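Side-chain contacts in lysin (Bacillus phage PBC5, PDB 6ILU), which probably anchors the phage endolysin to the bacterial cell wall, serving as its SH3b-type cell-wall binding domain: residues G51-G54 against K58-I61; M60-L63 against Q68-Y71; N93-D96 against N101-G104. All coordinates share one frame; numbering follows the deposited sequence.

Interaction 1 of 3, residues G51-G54 against K58-I61; sequences GYWG and KDMI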
ATOM      1  N   GLY A  51       0.825  -1.768  -4.228  1.00 17.19           N
ATOM      2  CA  GLY A  51      -0.558  -1.758  -4.690  1.00 17.69           C
ATOM      3  C   GLY A  51      -0.569  -1.367  -6.160  1.00 17.97           C
ATOM      4  O   GLY A  51       0.281  -0.570  -6.639  1.00 17.89           O
ATOM      5  N   TYR A  52      -1.502  -1.984  -6.905  1.00 16.39           N
ATOM      6  CA  TYR A  52      -1.824  -1.600  -8.267  1.00 18.27           C
ATOM      7  C   TYR A  52      -3.197  -0.981  -8.161  1.00 19.05           C
ATOM      8  O   TYR A  52      -4.167  -1.679  -7.781  1.00 20.08           O
ATOM      9  CB  TYR A  52      -1.873  -2.801  -9.207  1.00 18.90           C
ATOM     10  CG  TYR A  52      -2.408  -2.398 -10.539  1.00 19.82           C
ATOM     11  CD1 TYR A  52      -1.719  -1.485 -11.334  1.00 22.09           C
ATOM     12  CD2 TYR A  52      -3.645  -2.876 -10.989  1.00 20.72           C
ATOM     13  CE1 TYR A  52      -2.225  -1.063 -12.565  1.00 22.30           C
ATOM     14  CE2 TYR A  52      -4.158  -2.472 -12.233  1.00 22.16           C
ATOM     15  CZ  TYR A  52      -3.423  -1.598 -13.021  1.00 23.84           C
ATOM     16  OH  TYR A  52      -3.898  -1.195 -14.252  1.00 25.14           O
ATOM     17  N   TRP A  53      -3.305   0.314  -8.462  1.00 18.43           N
ATOM     18  CA  TRP A  53      -4.542   1.063  -8.238  1.00 21.90           C
ATOM     19  C   TRP A  53      -5.293   1.179  -9.550  1.00 23.69           C
ATOM     20  O   TRP A  53      -5.362   2.229 -10.177  1.00 26.78           O
ATOM     21  CB  TRP A  53      -4.177   2.427  -7.588  1.00 19.24           C
ATOM     22  CG  TRP A  53      -3.482   2.116  -6.300  1.00 18.68           C
ATOM     23  CD1 TRP A  53      -2.106   2.199  -6.032  1.00 18.00           C
ATOM     24  CD2 TRP A  53      -4.094   1.669  -5.087  1.00 19.20           C
ATOM     25  NE1 TRP A  53      -1.863   1.774  -4.748  1.00 18.44           N
ATOM     26  CE2 TRP A  53      -3.061   1.449  -4.147  1.00 21.04           C
ATOM     27  CE3 TRP A  53      -5.423   1.376  -4.717  1.00 22.13           C
ATOM     28  CZ2 TRP A  53      -3.317   0.983  -2.855  1.00 22.07           C
ATOM     29  CZ3 TRP A  53      -5.677   0.942  -3.437  1.00 23.92           C
ATOM     30  CH2 TRP A  53      -4.632   0.744  -2.512  1.00 27.10           C
ATOM     31  N   GLY A  54      -5.896   0.061  -9.961  1.00 24.08           N
ATOM     32  CA  GLY A  54      -6.608   0.020 -11.231  1.00 28.03           C
ATOM     33  C   GLY A  54      -8.041   0.489 -11.138  1.00 30.15           C
ATOM     34  O   GLY A  54      -8.697   0.695 -12.150  1.00 36.13           O
ATOM     35  N   LYS A  58     -10.465  -3.957 -10.040  1.00 30.12           N
ATOM     36  CA  LYS A  58      -9.193  -4.217 -10.719  1.00 28.48           C
ATOM     37  C   LYS A  58      -7.993  -3.928  -9.828  1.00 25.01           C
ATOM     38  O   LYS A  58      -6.853  -4.198 -10.234  1.00 25.07           O
ATOM     39  CB  LYS A  58      -9.050  -3.382 -12.007  1.00 29.04           C
ATOM     40  CG  LYS A  58     -10.119  -3.703 -13.057  1.00 42.82           C
ATOM     41  CD  LYS A  58      -9.946  -2.899 -14.325  1.00 46.89           C
ATOM     42  CE  LYS A  58     -11.202  -2.933 -15.200  1.00 57.26           C
ATOM     43  NZ  LYS A  58     -11.624  -4.315 -15.601  1.00 64.57           N
ATOM     44  N   ASP A  59      -8.230  -3.407  -8.625  1.00 19.65           N
ATOM     45  CA  ASP A  59      -7.130  -3.200  -7.668  1.00 20.12           C
ATOM     46  C   ASP A  59      -6.459  -4.521  -7.313  1.00 19.06           C
ATOM     47  O   ASP A  59      -7.158  -5.538  -7.048  1.00 20.68           O
ATOM     48  CB  ASP A  59      -7.607  -2.548  -6.358  1.00 21.06           C
ATOM     49  CG  ASP A  59      -7.999  -1.091  -6.510  1.00 26.14           C
ATOM     50  OD1 ASP A  59      -7.635  -0.446  -7.498  1.00 26.67           O
ATOM     51  OD2 ASP A  59      -8.696  -0.562  -5.609  1.00 26.00           O
ATOM     52  N   MET A  60      -5.115  -4.477  -7.286  1.00 18.81           N
ATOM     53  CA  MET A  60      -4.313  -5.625  -6.842  1.00 19.68           C
ATOM     54  C   MET A  60      -3.275  -5.260  -5.787  1.00 19.16           C
ATOM     55  O   MET A  60      -2.827  -4.081  -5.696  1.00 19.42           O
ATOM     56  CB  MET A  60      -3.605  -6.284  -8.050  1.00 18.43           C
ATOM     57  CG  MET A  60      -4.640  -6.757  -9.074  1.00 19.48           C
ATOM     58  SD  MET A  60      -3.928  -7.762 -10.361  1.00 21.77           S
ATOM     59  CE  MET A  60      -4.036  -9.406  -9.616  1.00 21.06           C
ATOM     60  N   ILE A  61      -2.869  -6.257  -4.989  1.00 18.74           N
ATOM     61  CA  ILE A  61      -1.833  -6.053  -3.982  1.00 16.42           C
ATOM     62  C   ILE A  61      -0.733  -7.066  -4.235  1.00 17.96           C
ATOM     63  O   ILE A  61      -0.992  -8.159  -4.701  1.00 18.59           O
ATOM     64  CB  ILE A  61      -2.351  -6.236  -2.536  1.00 16.53           C
ATOM     65  CG1 ILE A  61      -3.266  -7.473  -2.432  1.00 19.05           C
ATOM     66  CG2 ILE A  61      -3.110  -4.970  -2.047  1.00 17.62           C
ATOM     67  CD1 ILE A  61      -3.586  -7.849  -0.957  1.00 20.11           C
TER

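Interaction 2 of 3, residues M60-L63 against Q68-Y71; sequences MICL and QWAY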
ATOM      1  N   MET A  60      -5.115  -4.477  -7.286  1.00 18.81           N
ATOM      2  CA  MET A  60      -4.313  -5.625  -6.842  1.00 19.68           C
ATOM      3  C   MET A  60      -3.275  -5.260  -5.787  1.00 19.16           C
ATOM      4  O   MET A  60      -2.827  -4.081  -5.696  1.00 19.42           O
ATOM      5  CB  MET A  60      -3.605  -6.284  -8.050  1.00 18.43           C
ATOM      6  CG  MET A  60      -4.640  -6.757  -9.074  1.00 19.48           C
ATOM      7  SD  MET A  60      -3.928  -7.762 -10.361  1.00 21.77           S
ATOM      8  CE  MET A  60      -4.036  -9.406  -9.616  1.00 21.06           C
ATOM      9  N   ILE A  61      -2.869  -6.257  -4.989  1.00 18.74           N
ATOM     10  CA  ILE A  61      -1.833  -6.053  -3.982  1.00 16.42           C
ATOM     11  C   ILE A  61      -0.733  -7.066  -4.235  1.00 17.96           C
ATOM     12  O   ILE A  61      -0.992  -8.159  -4.701  1.00 18.59           O
ATOM     13  CB  ILE A  61      -2.351  -6.236  -2.536  1.00 16.53           C
ATOM     14  CG1 ILE A  61      -3.266  -7.473  -2.432  1.00 19.05           C
ATOM     15  CG2 ILE A  61      -3.110  -4.970  -2.047  1.00 17.62           C
ATOM     16  CD1 ILE A  61      -3.586  -7.849  -0.957  1.00 20.11           C
ATOM     17  N   CYS A  62       0.511  -6.655  -3.959  1.00 17.11           N
ATOM     18  CA  CYS A  62       1.670  -7.487  -4.223  1.00 16.92           C
ATOM     19  C   CYS A  62       2.154  -8.091  -2.909  1.00 20.95           C
ATOM     20  O   CYS A  62       2.508  -7.347  -1.972  1.00 20.37           O
ATOM     21  CB  CYS A  62       2.765  -6.645  -4.847  1.00 15.48           C
ATOM     22  SG  CYS A  62       4.103  -7.797  -5.408  1.00 22.09           S
ATOM     23  N   LEU A  63       2.175  -9.419  -2.823  1.00 19.07           N
ATOM     24  CA  LEU A  63       2.617 -10.090  -1.588  1.00 19.13           C
ATOM     25  C   LEU A  63       4.095 -10.481  -1.597  1.00 18.72           C
ATOM     26  O   LEU A  63       4.564 -11.175  -0.702  1.00 22.13           O
ATOM     27  CB  LEU A  63       1.756 -11.356  -1.332  1.00 19.09           C
ATOM     28  CG  LEU A  63       0.261 -11.039  -1.302  1.00 20.64           C
ATOM     29  CD1 LEU A  63      -0.523 -12.305  -0.983  1.00 22.62           C
ATOM     30  CD2 LEU A  63      -0.064  -9.918  -0.281  1.00 22.10           C
ATOM     31  N   GLN A  68       3.637 -12.265  -7.485  1.00 21.31           N
ATOM     32  CA  GLN A  68       2.795 -12.403  -6.290  1.00 21.10           C
ATOM     33  C   GLN A  68       1.730 -11.333  -6.199  1.00 21.08           C
ATOM     34  O   GLN A  68       1.369 -10.901  -5.105  1.00 20.65           O
ATOM     35  CB  GLN A  68       3.686 -12.410  -5.044  1.00 24.41           C
ATOM     36  CG  GLN A  68       4.402 -13.770  -4.848  1.00 24.24           C
ATOM     37  CD  GLN A  68       5.747 -13.857  -5.538  1.00 26.54           C
ATOM     38  OE1 GLN A  68       6.563 -12.948  -5.392  1.00 27.36           O
ATOM     39  NE2 GLN A  68       6.012 -14.976  -6.245  1.00 25.83           N
ATOM     40  N   TRP A  69       1.168 -10.940  -7.342  1.00 19.44           N
ATOM     41  CA  TRP A  69      -0.008 -10.046  -7.304  1.00 19.26           C
ATOM     42  C   TRP A  69      -1.304 -10.810  -7.074  1.00 19.82           C
ATOM     43  O   TRP A  69      -1.482 -11.922  -7.583  1.00 21.35           O
ATOM     44  CB  TRP A  69      -0.152  -9.276  -8.634  1.00 17.11           C
ATOM     45  CG  TRP A  69       0.924  -8.253  -8.847  1.00 16.69           C
ATOM     46  CD1 TRP A  69       2.040  -8.412  -9.580  1.00 19.99           C
ATOM     47  CD2 TRP A  69       0.964  -6.931  -8.305  1.00 18.75           C
ATOM     48  NE1 TRP A  69       2.809  -7.244  -9.560  1.00 20.04           N
ATOM     49  CE2 TRP A  69       2.137  -6.326  -8.773  1.00 18.42           C
ATOM     50  CE3 TRP A  69       0.079  -6.194  -7.502  1.00 16.46           C
ATOM     51  CZ2 TRP A  69       2.479  -4.990  -8.456  1.00 18.67           C
ATOM     52  CZ3 TRP A  69       0.402  -4.892  -7.164  1.00 16.99           C
ATOM     53  CH2 TRP A  69       1.602  -4.297  -7.623  1.00 16.39           C
ATOM     54  N   ALA A  70      -2.217 -10.182  -6.322  1.00 20.48           N
ATOM     55  CA  ALA A  70      -3.503 -10.806  -6.039  1.00 20.48           C
ATOM     56  C   ALA A  70      -4.575  -9.718  -5.994  1.00 18.14           C
ATOM     57  O   ALA A  70      -4.288  -8.569  -5.667  1.00 19.41           O
ATOM     58  CB  ALA A  70      -3.473 -11.565  -4.714  1.00 25.77           C
ATOM     59  N   TYR A  71      -5.814 -10.078  -6.281  1.00 20.84           N
ATOM     60  CA  TYR A  71      -6.860  -9.042  -6.224  1.00 19.91           C
ATOM     61  C   TYR A  71      -7.210  -8.642  -4.790  1.00 21.68           C
ATOM     62  O   TYR A  71      -7.453  -9.518  -3.943  1.00 22.16           O
ATOM     63  CB  TYR A  71      -8.125  -9.524  -6.945  1.00 19.68           C
ATOM     64  CG  TYR A  71      -7.986  -9.605  -8.436  1.00 24.05           C
ATOM     65  CD1 TYR A  71      -7.939  -8.452  -9.209  1.00 24.54           C
ATOM     66  CD2 TYR A  71      -7.901 -10.831  -9.086  1.00 24.81           C
ATOM     67  CE1 TYR A  71      -7.814  -8.515 -10.605  1.00 25.96           C
ATOM     68  CE2 TYR A  71      -7.780 -10.890 -10.473  1.00 26.02           C
ATOM     69  CZ  TYR A  71      -7.747  -9.733 -11.222  1.00 26.79           C
ATOM     70  OH  TYR A  71      -7.676  -9.812 -12.594  1.00 28.76           O
TER

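Interaction 3 of 3, residues N93-D96 against N101-G104; sequences NFYD and NFLG. With SO4 (sulfate ion), chain C; EDO (1,2-ethanediol), chain L.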
ATOM      1  N   ASN A  93       4.953  18.854   2.653  1.00 21.29           N
ATOM      2  CA  ASN A  93       4.882  18.885   1.196  1.00 18.93           C
ATOM      3  C   ASN A  93       4.624  17.510   0.597  1.00 18.05           C
ATOM      4  O   ASN A  93       5.120  16.508   1.105  1.00 18.17           O
ATOM      5  CB  ASN A  93       6.191  19.385   0.629  1.00 19.41           C
ATOM      6  CG  ASN A  93       6.457  20.853   0.980  1.00 22.34           C
ATOM      7  OD1 ASN A  93       5.522  21.648   1.054  1.00 25.55           O
ATOM      8  ND2 ASN A  93       7.713  21.188   1.161  1.00 28.70           N
ATOM      9  N   PHE A  94       3.938  17.485  -0.540  1.00 17.31           N
ATOM     10  CA  PHE A  94       3.861  16.250  -1.315  1.00 16.35           C
ATOM     11  C   PHE A  94       4.179  16.523  -2.778  1.00 15.28           C
ATOM     12  O   PHE A  94       4.031  17.688  -3.301  1.00 18.62           O
ATOM     13  CB  PHE A  94       2.465  15.514  -1.162  1.00 16.48           C
ATOM     14  CG  PHE A  94       1.249  16.297  -1.596  1.00 17.63           C
ATOM     15  CD1 PHE A  94       0.871  16.352  -2.918  1.00 16.72           C
ATOM     16  CD2 PHE A  94       0.468  16.970  -0.642  1.00 19.34           C
ATOM     17  CE1 PHE A  94      -0.244  17.069  -3.315  1.00 18.96           C
ATOM     18  CE2 PHE A  94      -0.662  17.689  -1.010  1.00 19.59           C
ATOM     19  CZ  PHE A  94      -1.028  17.735  -2.358  1.00 21.20           C
ATOM     20  N   TYR A  95       4.565  15.420  -3.445  1.00 15.93           N
ATOM     21  CA  TYR A  95       5.169  15.472  -4.783  1.00 16.04           C
ATOM     22  C   TYR A  95       4.442  14.532  -5.725  1.00 17.05           C
ATOM     23  O   TYR A  95       3.670  13.664  -5.278  1.00 18.04           O
ATOM     24  CB  TYR A  95       6.669  15.091  -4.720  1.00 14.93           C
ATOM     25  CG  TYR A  95       7.428  16.050  -3.818  1.00 16.94           C
ATOM     26  CD1 TYR A  95       8.076  17.160  -4.350  1.00 18.44           C
ATOM     27  CD2 TYR A  95       7.454  15.856  -2.440  1.00 16.41           C
ATOM     28  CE1 TYR A  95       8.762  18.074  -3.498  1.00 18.61           C
ATOM     29  CE2 TYR A  95       8.152  16.768  -1.582  1.00 18.79           C
ATOM     30  CZ  TYR A  95       8.764  17.852  -2.142  1.00 21.91           C
ATOM     31  OH  TYR A  95       9.430  18.738  -1.322  1.00 23.86           O
ATOM     32  N   ASP A  96       4.684  14.673  -7.020  1.00 15.27           N
ATOM     33  CA  ASP A  96       3.984  13.758  -7.969  1.00 16.56           C
ATOM     34  C   ASP A  96       4.661  12.396  -8.201  1.00 18.17           C
ATOM     35  O   ASP A  96       4.218  11.584  -9.049  1.00 21.63           O
ATOM     36  CB  ASP A  96       3.741  14.491  -9.291  1.00 20.17           C
ATOM     37  CG  ASP A  96       4.990  14.679 -10.146  1.00 24.81           C
ATOM     38  OD1 ASP A  96       6.113  14.384  -9.718  1.00 21.20           O
ATOM     39  OD2 ASP A  96       4.830  15.158 -11.293  1.00 29.25           O
ATOM     40  N   ASN A 101       8.003  16.269  -8.834  1.00 18.57           N
ATOM     41  CA  ASN A 101       7.648  17.688  -8.846  1.00 20.36           C
ATOM     42  C   ASN A 101       6.792  18.031  -7.638  1.00 18.63           C
ATOM     43  O   ASN A 101       5.845  17.304  -7.306  1.00 18.30           O
ATOM     44  CB  ASN A 101       6.860  18.031 -10.118  1.00 20.53           C
ATOM     45  CG  ASN A 101       7.642  17.760 -11.350  1.00 24.72           C
ATOM     46  OD1 ASN A 101       8.784  18.199 -11.448  1.00 25.99           O
ATOM     47  ND2 ASN A 101       7.078  16.969 -12.274  1.00 25.29           N
ATOM     48  N   PHE A 102       7.076  19.178  -7.012  1.00 16.61           N
ATOM     49  CA  PHE A 102       6.242  19.624  -5.915  1.00 17.04           C
ATOM     50  C   PHE A 102       4.807  19.890  -6.357  1.00 17.95           C
ATOM     51  O   PHE A 102       4.576  20.571  -7.362  1.00 20.79           O
ATOM     52  CB  PHE A 102       6.865  20.879  -5.328  1.00 18.59           C
ATOM     53  CG  PHE A 102       5.980  21.601  -4.324  1.00 19.80           C
ATOM     54  CD1 PHE A 102       5.642  20.993  -3.121  1.00 18.31           C
ATOM     55  CD2 PHE A 102       5.472  22.834  -4.613  1.00 23.00           C
ATOM     56  CE1 PHE A 102       4.833  21.658  -2.173  1.00 21.58           C
ATOM     57  CE2 PHE A 102       4.679  23.506  -3.695  1.00 22.38           C
ATOM     58  CZ  PHE A 102       4.350  22.899  -2.471  1.00 22.70           C
ATOM     59  N   LEU A 103       3.854  19.369  -5.603  1.00 17.61           N
ATOM     60  CA  LEU A 103       2.432  19.579  -5.969  1.00 16.46           C
ATOM     61  C   LEU A 103       1.641  20.382  -4.975  1.00 19.33           C
ATOM     62  O   LEU A 103       0.728  21.123  -5.379  1.00 21.52           O
ATOM     63  CB  LEU A 103       1.722  18.238  -6.093  1.00 17.91           C
ATOM     64  CG  LEU A 103       2.262  17.300  -7.186  1.00 19.40           C
ATOM     65  CD1 LEU A 103       1.317  16.052  -7.202  1.00 16.37           C
ATOM     66  CD2 LEU A 103       2.262  18.038  -8.509  1.00 18.61           C
ATOM     67  N   GLY A 104       1.908  20.168  -3.685  1.00 20.12           N
ATOM     68  CA  GLY A 104       1.038  20.800  -2.696  1.00 24.06           C
ATOM     69  C   GLY A 104       1.425  20.433  -1.276  1.00 22.14           C
ATOM     70  O   GLY A 104       2.465  19.844  -1.054  1.00 20.62           O
TER
HETATM   71  S   SO4 C 401      10.385  18.518   1.875  1.00 38.33           S
HETATM   72  O1  SO4 C 401      11.112  18.642   0.623  1.00 47.46           O
HETATM   73  O2  SO4 C 401       9.287  17.565   1.802  1.00 37.49           O
HETATM   74  O3  SO4 C 401      11.405  18.078   2.848  1.00 38.64           O
HETATM   75  O4  SO4 C 401       9.858  19.823   2.230  1.00 44.22           O
HETATM   76  C1  EDO L 410       7.567  10.863 -11.226  1.00 37.63           C
HETATM   77  O1  EDO L 410       7.802   9.705 -10.437  1.00 39.79           O
HETATM   78  C2  EDO L 410       8.250  12.052 -10.558  1.00 36.00           C
HETATM   79  O2  EDO L 410       7.968  13.274 -11.274  1.00 28.06           O

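Interaction 1 of 3, residues G51-G54 against K58-I61
The Y52 ring lies beside the backbone of K58 and turns an edge to it. K58 O sits near the ring plane, 3.6 Å from Y52 CD2. The first torsion of Y52 puts CG anti to the backbone N (chi1 171°) and sends the ring back along the turn toward K58. Further up the strands, Y52 CB meets M60 CB at 4.1 Å, on the sheet face that both share. W53 points its CB away from the 58-61 segment, yet the far end of its indole comes back near D59. The carboxylate of D59 stands steeply against this indole, with the two planes 71° apart. D59 OD2 is 3.9 Å from W53 CE3 and approaches obliquely. D59 OD1 turns toward the G54 side, and it accepts a hydrogen bond from the backbone N of G55, inside the turn. The indole N-H of W53 is bonded to the carbonyl of H115, and its ring also meets those of H115 and W79. Two backbone bonds close the end of the hairpin between strands 46-52 and 60-62. Y52 N donates to M60 O over 2.8 Å, almost straight at 177°. M60 N returns a bond to Y52 O over 3.0 Å. D59 CA adds a CA-H...O contact to the same Y52 oxygen. The chemistry implies a strand end fixed by paired main-chain bonds, with a carboxylate that ties the turn and an indole bonded to H115.

Interaction 2 of 3, residues M60-L63 against Q68-Y71
This is the beta hairpin of strands 60-62 and 69-71, part of the curled antiparallel sheet of an SH3b-type cell-wall binding domain. I61 and A70 form the hydrogen-bonded pair: I61 N reaches A70 O at 2.8 Å, and A70 N reaches I61 O at 2.9 Å. L63 N adds a nearly straight bond to Q68 O (177°). I61 and A70 share one face of the sheet, where F75 of strand 75-84 touches both. C62 and W69 share the other face. There C62 CB lies over the six-membered ring of W69, 3.6 Å from its centroid. C62 SG is anti to the backbone N (chi1 -171°) and runs over the five-membered ring instead, a Cys sulfur-aromatic contact. M60 O lies at the edge of the indole, near its plane. At the far end the side chains of M60 and Y71 diverge at their roots, but the thioether chain bends at its last torsion (chi3 88°) and brings the methyl back. This is a Met-aromatic contact in which the sulfur stands obliquely to the ring. M60 CE sits over the centre of the Y71 ring, 3.8 Å from its centroid.

Interaction 3 of 3, residues N93-D96 against N101-G104
Strands 93-95 and 102-104 pair antiparallel, and a classic beta bulge sets L103 and G104 together against F94. F94 O accepts from both L103 N (2.9 Å) and G104 N (3.3 Å), while F94 N donates to G104 O. The F94 side chain folds over this bulge. Its CG lies between the backbone N and the carbonyl carbon (chi1 60°), which carries the ring across to G104. G104 CA stands over the ring face in a CH-pi contact, 4.0 Å from the centroid. L103 CB meets F94 CE1 obliquely. Y95 and F102 diverge, but Y95 CD1 still lies 3.4 Å from F102 CA. F102 in turn brings its CE1 to N93 OD1, with amide and ring planes steeply inclined. N93 OD1 is also bonded to N105. At the turn, the D96 side chain bonds N101 twice, beside a backbone bond from D96 N to N101 O. D96 OD1 takes the backbone N of N101 at 2.8 Å, from above the carboxylate plane. D96 OD2 takes N101 ND2 on its syn side at 3.0 Å. An ethanediol hydroxyl also donates to D96 OD1. On strand 92-95, Y95 OH donates to a sulfate oxygen (2.6 Å) and N93 ND2 to another. K131 and H134 also bond this sulfate, probably from the crystallisation liquor. Two donors on one carbonyl oxygen mark the classic bulge, here in a surface beta hairpin of this cell-wall binding domain.

How the interactions relate
Interactions 1 and 2 are neighbours in one curled sheet, their centres about 7 Å apart. They share M60 and I61, so strand 60-62 is paired on one side with strand 46-52 and on the other with strand 69-71. The W69 ring joins them, since it also packs on the backbone of Y52. Interaction 2 is the more buried and relies on sulfur and methyl contacts with rings. Interaction 1 lies nearer the surface and has a carboxylate at its turn. Interaction 3 is a separate surface hairpin, its centre about 23 Å from that of interaction 1. Its pairing has a beta bulge. It has side-chain hydrogen bonds between its segments and a bound sulfate.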